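CT021 (Chlamydia trachomatis serovar L2, PDB 6UXD) is of unknown function but belongs to a family related to the LolA/LolB lipoprotein carriers, so it may bind a lipid or another apolar ligand. Local coordinates at residues P88-F92 and P107-V112. Sequence-based numbering, arbitrary orientation.
Sequences PLMIF and PLPFFV
I91 pushes the far end of its side chain into a hollow on the first turn of helix 108-116, where L108 and F111 form the two walls. The methyl CD1 does the work: it sits 3.5 Å from CD1 of L108 and 3.6 Å from CA of L108, so it reaches the helix backbone itself. On the other wall it meets the F111 ring obliquely, with I91 CD1 3.7 Å from F111 CD2. The extended chain of I91 (chi2 -177°) carries that methyl out from the strand, with CG1 following behind and resting 3.8 Å from L108 CD1. In L108, CG is swung anti to the backbone N (chi1 173°), which brings CD1 toward the strand, where it crosses the isoleucine's end at an angle.

One step further along the helix, L89 fills the next dip. Its CD2 drops between F111 and V112, 3.9 Å from CB of F111 and 3.9 Å from CG2 of V112. That valine methyl also touches L89 CB, so the two side chains slide past each other head to tail at the more open end. L89 CD2 and I91 CD1 lie next to each other and share the strand-facing side of F111, L89 over CB and I91 toward the ring at CD2. Beyond the pair, F111 also rests on L82 and L89 on I84, both from strand 79-84, while L102 packs on I91 and P107.

L89 in the lead-in and I91 in strand 90-95 thus pack on a helix lying against a curved antiparallel wall, consistent with a LolA/LolB-like fold.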
loop_
_atom_site.group_PDB
_atom_site.type_symbol
_atom_site.label_atom_id
_atom_site.label_comp_id
_atom_site.label_asym_id
_atom_site.label_seq_id
_atom_site.Cartn_x
_atom_site.Cartn_y
_atom_site.Cartn_z
ATOM N N PRO A 88 -8.587 6.773 16.312
ATOM C CA PRO A 88 -9.117 5.923 15.247
ATOM C C PRO A 88 -8.831 6.515 13.880
ATOM O O PRO A 88 -8.706 7.733 13.706
ATOM C CB PRO A 88 -10.620 5.868 15.544
ATOM C CG PRO A 88 -10.702 6.128 17.021
ATOM C CD PRO A 88 -9.636 7.151 17.275
ATOM N N LEU A 89 -8.695 5.621 12.909
ATOM C CA LEU A 89 -8.361 6.029 11.555
ATOM C C LEU A 89 -9.424 6.968 11.001
ATOM O O LEU A 89 -10.624 6.750 11.173
ATOM C CB LEU A 89 -8.238 4.798 10.660
ATOM C CG LEU A 89 -7.823 5.109 9.219
ATOM C CD1 LEU A 89 -6.348 5.501 9.200
ATOM C CD2 LEU A 89 -8.100 3.931 8.286
ATOM N N MET A 90 -8.978 8.016 10.325
ATOM C CA MET A 90 -9.875 8.920 9.628
ATOM C C MET A 90 -9.524 8.901 8.152
ATOM O O MET A 90 -8.349 9.007 7.784
ATOM C CB MET A 90 -9.784 10.335 10.210
ATOM C CG MET A 90 -10.582 11.364 9.429
ATOM S SD MET A 90 -10.797 12.931 10.323
ATOM C CE MET A 90 -9.311 13.010 11.274
ATOM N N ILE A 91 -10.544 8.738 7.311
ATOM C CA ILE A 91 -10.377 8.619 5.877
ATOM C C ILE A 91 -11.123 9.758 5.206
ATOM O O ILE A 91 -12.230 10.114 5.617
ATOM C CB ILE A 91 -10.903 7.269 5.348
ATOM C CG1 ILE A 91 -10.194 6.109 6.041
ATOM C CG2 ILE A 91 -10.734 7.194 3.853
ATOM C CD1 ILE A 91 -10.629 4.757 5.496
ATOM N N PHE A 92 -10.534 10.286 4.143
ATOM C CA PHE A 92 -11.170 11.279 3.300
ATOM C C PHE A 92 -11.151 10.770 1.871
ATOM O O PHE A 92 -10.262 10.004 1.488
ATOM C CB PHE A 92 -10.447 12.616 3.354
ATOM C CG PHE A 92 -10.250 13.155 4.733
ATOM C CD1 PHE A 92 -9.231 12.678 5.550
ATOM C CD2 PHE A 92 -11.059 14.176 5.210
ATOM C CE1 PHE A 92 -9.037 13.189 6.818
ATOM C CE2 PHE A 92 -10.859 14.695 6.472
ATOM C CZ PHE A 92 -9.847 14.198 7.283
ATOM N N PRO A 107 -14.916 1.784 2.216
ATOM C CA PRO A 107 -13.602 1.163 2.442
ATOM C C PRO A 107 -13.053 1.304 3.855
ATOM O O PRO A 107 -11.968 0.777 4.124
ATOM C CB PRO A 107 -12.708 1.920 1.449
ATOM C CG PRO A 107 -13.281 3.288 1.433
ATOM C CD PRO A 107 -14.779 3.119 1.599
ATOM N N LEU A 108 -13.760 1.987 4.755
ATOM C CA LEU A 108 -13.183 2.314 6.059
ATOM C C LEU A 108 -12.796 1.082 6.867
ATOM O O LEU A 108 -11.645 1.016 7.332
ATOM C CB LEU A 108 -14.162 3.207 6.834
ATOM C CG LEU A 108 -13.859 3.546 8.297
ATOM C CD1 LEU A 108 -12.523 4.252 8.451
ATOM C CD2 LEU A 108 -14.987 4.408 8.877
ATOM N N PRO A 109 -13.668 0.093 7.084
ATOM C CA PRO A 109 -13.262 -1.046 7.928
ATOM C C PRO A 109 -12.185 -1.922 7.297
ATOM O O PRO A 109 -11.343 -2.465 8.023
ATOM C CB PRO A 109 -14.575 -1.813 8.145
ATOM C CG PRO A 109 -15.456 -1.410 7.006
ATOM C CD PRO A 109 -15.068 -0.011 6.631
ATOM N N PHE A 110 -12.182 -2.066 5.970
ATOM C CA PHE A 110 -11.129 -2.813 5.285
ATOM C C PHE A 110 -9.749 -2.237 5.593
ATOM O O PHE A 110 -8.816 -2.971 5.940
ATOM C CB PHE A 110 -11.420 -2.797 3.784
ATOM C CG PHE A 110 -10.455 -3.583 2.952
ATOM C CD1 PHE A 110 -10.477 -4.969 2.956
ATOM C CD2 PHE A 110 -9.554 -2.933 2.126
ATOM C CE1 PHE A 110 -9.596 -5.694 2.169
ATOM C CE2 PHE A 110 -8.673 -3.649 1.337
ATOM C CZ PHE A 110 -8.693 -5.032 1.356
ATOM N N PHE A 111 -9.605 -0.913 5.492
ATOM C CA PHE A 111 -8.325 -0.279 5.802
ATOM C C PHE A 111 -7.908 -0.539 7.248
ATOM O O PHE A 111 -6.748 -0.870 7.519
ATOM C CB PHE A 111 -8.404 1.227 5.527
ATOM C CG PHE A 111 -8.143 1.606 4.086
ATOM C CD1 PHE A 111 -6.907 1.361 3.497
ATOM C CD2 PHE A 111 -9.125 2.221 3.328
ATOM C CE1 PHE A 111 -6.666 1.712 2.179
ATOM C CE2 PHE A 111 -8.891 2.580 2.006
ATOM C CZ PHE A 111 -7.663 2.324 1.433
ATOM N N VAL A 112 -8.833 -0.384 8.199
ATOM C CA VAL A 112 -8.467 -0.586 9.601
ATOM C C VAL A 112 -7.999 -2.020 9.821
ATOM O O VAL A 112 -7.057 -2.272 10.582
ATOM C CB VAL A 112 -9.640 -0.224 10.536
ATOM C CG1 VAL A 112 -9.314 -0.618 11.984
ATOM C CG2 VAL A 112 -9.948 1.267 10.459
#